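Local structure of RNA-dependent RNA Polymerase (Bombyx mori cytoplasmic polyhedrosis virus, 6TZ0) at residues 55-69 with 221-233. The protein catalyses RNA-templated RNA synthesis, making plus strands by conservative transcription of the double-stranded viral genome and probably also the complementary minus strands during replication. Sequence-based numbering, arbitrary orientation.
Sequences YSGEDSNGNQLQATV and ILTHVESIVAMNH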
# COMPACT_ATOMS: atom_id res chain seq x y z
N TYR A 55 -33.36 -34.97 -1.99
CA TYR A 55 -32.20 -35.52 -2.67
C TYR A 55 -31.35 -36.29 -1.67
O TYR A 55 -31.36 -36.00 -0.47
CB TYR A 55 -31.39 -34.41 -3.34
CG TYR A 55 -30.37 -34.88 -4.33
CD1 TYR A 55 -30.74 -35.25 -5.61
CD2 TYR A 55 -29.03 -34.94 -3.99
CE1 TYR A 55 -29.80 -35.67 -6.52
CE2 TYR A 55 -28.08 -35.36 -4.89
CZ TYR A 55 -28.47 -35.73 -6.16
OH TYR A 55 -27.54 -36.15 -7.07
N SER A 56 -30.61 -37.27 -2.18
CA SER A 56 -29.83 -38.15 -1.33
C SER A 56 -28.50 -38.45 -2.01
O SER A 56 -28.40 -38.44 -3.23
CB SER A 56 -30.58 -39.45 -1.03
OG SER A 56 -29.80 -40.31 -0.22
N GLY A 57 -27.48 -38.70 -1.19
CA GLY A 57 -26.16 -38.99 -1.71
C GLY A 57 -25.13 -38.91 -0.60
O GLY A 57 -25.47 -38.89 0.58
N GLU A 58 -23.88 -38.85 -1.02
CA GLU A 58 -22.75 -38.92 -0.10
C GLU A 58 -22.21 -37.53 0.21
O GLU A 58 -22.43 -36.57 -0.53
CB GLU A 58 -21.63 -39.78 -0.68
CG GLU A 58 -21.99 -41.24 -0.81
CD GLU A 58 -20.88 -42.04 -1.45
OE1 GLU A 58 -19.89 -41.43 -1.91
OE2 GLU A 58 -20.99 -43.29 -1.50
N ASP A 59 -21.48 -37.44 1.32
CA ASP A 59 -20.82 -36.20 1.71
C ASP A 59 -19.40 -36.19 1.14
O ASP A 59 -19.07 -36.97 0.24
CB ASP A 59 -20.87 -36.02 3.24
CG ASP A 59 -20.17 -37.13 4.01
OD1 ASP A 59 -19.71 -38.12 3.42
OD2 ASP A 59 -20.09 -37.01 5.25
N SER A 60 -18.55 -35.30 1.65
CA SER A 60 -17.16 -35.23 1.19
C SER A 60 -16.34 -36.43 1.63
O SER A 60 -15.27 -36.67 1.06
CB SER A 60 -16.50 -33.95 1.69
OG SER A 60 -17.12 -32.82 1.13
N ASN A 61 -16.80 -37.19 2.62
CA ASN A 61 -16.05 -38.34 3.12
C ASN A 61 -16.81 -39.65 2.95
O ASN A 61 -16.44 -40.66 3.55
CB ASN A 61 -15.66 -38.11 4.58
CG ASN A 61 -14.51 -37.15 4.72
OD1 ASN A 61 -13.49 -37.27 4.04
ND2 ASN A 61 -14.67 -36.15 5.57
N GLY A 62 -17.86 -39.65 2.13
CA GLY A 62 -18.52 -40.88 1.73
C GLY A 62 -19.65 -41.36 2.62
O GLY A 62 -20.02 -42.53 2.53
N ASN A 63 -20.20 -40.50 3.46
CA ASN A 63 -21.31 -40.88 4.32
C ASN A 63 -22.62 -40.35 3.74
O ASN A 63 -22.65 -39.25 3.17
CB ASN A 63 -21.11 -40.33 5.73
CG ASN A 63 -19.83 -40.84 6.37
OD1 ASN A 63 -18.91 -40.08 6.62
ND2 ASN A 63 -19.79 -42.14 6.63
N GLN A 64 -23.69 -41.12 3.90
CA GLN A 64 -24.97 -40.79 3.26
C GLN A 64 -25.62 -39.59 3.94
O GLN A 64 -25.76 -39.56 5.16
CB GLN A 64 -25.90 -41.99 3.31
CG GLN A 64 -25.47 -43.13 2.42
CD GLN A 64 -25.58 -42.78 0.95
OE1 GLN A 64 -26.53 -42.14 0.53
NE2 GLN A 64 -24.60 -43.21 0.17
N LEU A 65 -26.04 -38.62 3.13
CA LEU A 65 -26.64 -37.40 3.66
C LEU A 65 -27.86 -37.05 2.82
O LEU A 65 -27.93 -37.39 1.63
CB LEU A 65 -25.60 -36.26 3.68
CG LEU A 65 -25.79 -34.98 4.50
CD1 LEU A 65 -26.50 -33.90 3.76
CD2 LEU A 65 -26.57 -35.30 5.77
N GLN A 66 -28.84 -36.41 3.46
CA GLN A 66 -30.12 -36.07 2.85
C GLN A 66 -30.40 -34.59 3.04
O GLN A 66 -30.35 -34.10 4.17
CB GLN A 66 -31.25 -36.90 3.46
CG GLN A 66 -31.18 -38.37 3.14
CD GLN A 66 -32.23 -39.16 3.88
OE1 GLN A 66 -32.95 -38.63 4.72
NE2 GLN A 66 -32.32 -40.45 3.58
N ALA A 67 -30.72 -33.90 1.95
CA ALA A 67 -31.06 -32.49 2.03
C ALA A 67 -32.22 -32.19 1.09
O ALA A 67 -32.59 -33.00 0.24
CB ALA A 67 -29.86 -31.59 1.72
N THR A 68 -32.78 -30.99 1.24
CA THR A 68 -33.99 -30.58 0.54
C THR A 68 -33.79 -29.17 0.00
O THR A 68 -33.34 -28.29 0.74
CB THR A 68 -35.21 -30.63 1.47
OG1 THR A 68 -35.38 -31.97 1.96
CG2 THR A 68 -36.48 -30.20 0.75
N VAL A 69 -34.11 -28.97 -1.28
CA VAL A 69 -34.01 -27.65 -1.89
C VAL A 69 -35.07 -26.74 -1.28
O VAL A 69 -36.27 -27.02 -1.36
CB VAL A 69 -34.17 -27.74 -3.41
CG1 VAL A 69 -34.16 -26.36 -4.02
CG2 VAL A 69 -33.07 -28.59 -4.02
N ILE A 221 -14.66 -30.73 -3.93
CA ILE A 221 -14.81 -30.29 -2.55
C ILE A 221 -16.24 -30.50 -2.08
O ILE A 221 -16.48 -31.04 -0.99
CB ILE A 221 -14.37 -28.82 -2.43
CG1 ILE A 221 -12.88 -28.71 -2.75
CG2 ILE A 221 -14.69 -28.26 -1.06
CD1 ILE A 221 -12.41 -27.32 -2.97
N LEU A 222 -17.21 -30.09 -2.88
CA LEU A 222 -18.62 -30.27 -2.55
C LEU A 222 -19.22 -31.36 -3.42
O LEU A 222 -18.91 -31.46 -4.61
CB LEU A 222 -19.41 -28.98 -2.74
CG LEU A 222 -19.12 -27.82 -1.79
CD1 LEU A 222 -19.94 -26.63 -2.21
CD2 LEU A 222 -19.45 -28.21 -0.37
N THR A 223 -20.08 -32.17 -2.83
CA THR A 223 -20.91 -33.10 -3.58
C THR A 223 -22.20 -32.38 -3.96
O THR A 223 -22.33 -31.17 -3.78
CB THR A 223 -21.15 -34.37 -2.77
OG1 THR A 223 -21.88 -34.05 -1.58
CG2 THR A 223 -19.83 -34.99 -2.38
N HIS A 224 -23.17 -33.11 -4.50
CA HIS A 224 -24.41 -32.45 -4.91
C HIS A 224 -25.31 -32.14 -3.72
O HIS A 224 -25.94 -31.08 -3.67
CB HIS A 224 -25.14 -33.32 -5.94
CG HIS A 224 -24.42 -33.43 -7.24
ND1 HIS A 224 -24.38 -32.41 -8.16
CD2 HIS A 224 -23.70 -34.45 -7.78
CE1 HIS A 224 -23.67 -32.79 -9.21
NE2 HIS A 224 -23.25 -34.02 -9.00
N VAL A 225 -25.33 -33.03 -2.72
CA VAL A 225 -26.13 -32.78 -1.53
C VAL A 225 -25.49 -31.67 -0.71
O VAL A 225 -26.18 -30.83 -0.10
CB VAL A 225 -26.26 -34.07 -0.72
CG1 VAL A 225 -27.42 -33.97 0.23
CG2 VAL A 225 -26.37 -35.27 -1.61
N GLU A 226 -24.16 -31.63 -0.69
CA GLU A 226 -23.46 -30.53 -0.04
C GLU A 226 -23.65 -29.22 -0.78
O GLU A 226 -23.65 -28.15 -0.16
CB GLU A 226 -21.98 -30.87 0.10
CG GLU A 226 -21.70 -31.95 1.13
CD GLU A 226 -20.24 -32.30 1.20
OE1 GLU A 226 -19.49 -31.88 0.31
OE2 GLU A 226 -19.85 -32.99 2.16
N SER A 227 -23.86 -29.27 -2.10
CA SER A 227 -24.20 -28.06 -2.84
C SER A 227 -25.60 -27.58 -2.48
O SER A 227 -25.84 -26.37 -2.46
CB SER A 227 -24.11 -28.30 -4.34
OG SER A 227 -25.12 -29.17 -4.79
N ILE A 228 -26.52 -28.51 -2.20
CA ILE A 228 -27.83 -28.13 -1.69
C ILE A 228 -27.70 -27.39 -0.36
O ILE A 228 -28.30 -26.33 -0.16
CB ILE A 228 -28.74 -29.36 -1.54
CG1 ILE A 228 -28.98 -30.00 -2.89
CG2 ILE A 228 -30.07 -28.99 -0.94
CD1 ILE A 228 -29.64 -31.30 -2.76
N VAL A 229 -26.89 -27.95 0.55
CA VAL A 229 -26.68 -27.34 1.87
C VAL A 229 -26.05 -25.95 1.73
O VAL A 229 -26.47 -24.99 2.40
CB VAL A 229 -25.82 -28.27 2.74
CG1 VAL A 229 -25.51 -27.63 4.09
CG2 VAL A 229 -26.51 -29.60 2.94
N ALA A 230 -25.08 -25.81 0.82
CA ALA A 230 -24.42 -24.54 0.59
C ALA A 230 -25.38 -23.49 0.04
O ALA A 230 -25.43 -22.37 0.56
CB ALA A 230 -23.25 -24.74 -0.37
N MET A 231 -26.16 -23.84 -0.99
CA MET A 231 -27.08 -22.88 -1.59
C MET A 231 -28.21 -22.49 -0.64
O MET A 231 -28.66 -21.33 -0.63
CB MET A 231 -27.65 -23.43 -2.89
CG MET A 231 -26.64 -23.52 -4.02
SD MET A 231 -25.92 -21.92 -4.41
CE MET A 231 -27.34 -21.04 -5.05
N ASN A 232 -28.68 -23.44 0.19
CA ASN A 232 -29.69 -23.11 1.19
C ASN A 232 -29.13 -22.13 2.22
O ASN A 232 -29.83 -21.20 2.64
CB ASN A 232 -30.19 -24.36 1.90
CG ASN A 232 -30.98 -25.27 0.99
OD1 ASN A 232 -31.67 -24.82 0.09
ND2 ASN A 232 -30.91 -26.57 1.27
N HIS A 233 -27.87 -22.32 2.62
CA HIS A 233 -27.27 -21.39 3.57
C HIS A 233 -27.04 -20.01 2.96
O HIS A 233 -27.21 -18.99 3.65
CB HIS A 233 -25.96 -21.97 4.11
CG HIS A 233 -25.28 -21.09 5.12
ND1 HIS A 233 -25.83 -20.81 6.35
CD2 HIS A 233 -24.08 -20.47 5.09
CE1 HIS A 233 -25.01 -20.03 7.03
NE2 HIS A 233 -23.94 -19.81 6.29
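Val225 meets the beta-hairpin 55-69 with both methyls: chi1 of -161° sets CG1 anti to the backbone N, against Leu65 and Ala67, and CG2 beside that N, against Tyr55 and Gly57. A two-stranded antiparallel hairpin packs one face along helix 224-237 in the N-terminal region of the polymerase. The evidence is in the methyl contacts: CG1 lies 3.6 Å from CD1 of Leu65, while CG2 touches the Tyr55 ring at its edge, near the ring plane. Tyr55 turns its CG anti to the backbone N (chi1 -167°), and its CE2 reaches CB of His224. One helical turn beyond Val225, Ile228 splits its contacts: CD1 is 3.6 Å from CB of Tyr55, and CG2 is 3.7 Å from CB of Ala67.

Polar bonds mark both ends of this apolar patch. At the N-terminus of the helix, Thr223 and Glu226 form a capping box: the Thr223 N to Glu226 OE1 bond arrives from above the carboxylate plane, and Glu226 N gives a weak bond back to Thr223 OG1. The cap hydroxyl also serves the hairpin: Thr223 OG1 donates to Glu58 O at 2.8 Å, in the carbonyl plane. Ser60, in the type I turn Asp59-Gly62, places OG 2.7 Å from Glu226 OE1 and 2.8 Å from Ile221 O, two competing acceptors for one proton. Its N makes a weak bond to Glu226 OE2, which also bonds Tyr314 OH; this buried carboxylate therefore links turn, cap and helix 309-320. At the far end Asn232 OD1 accepts from Tyr170 OH and Thr70 N, while ND2 donates to Thr68 O over 3.0 Å, tilted 34° from the carbonyl plane.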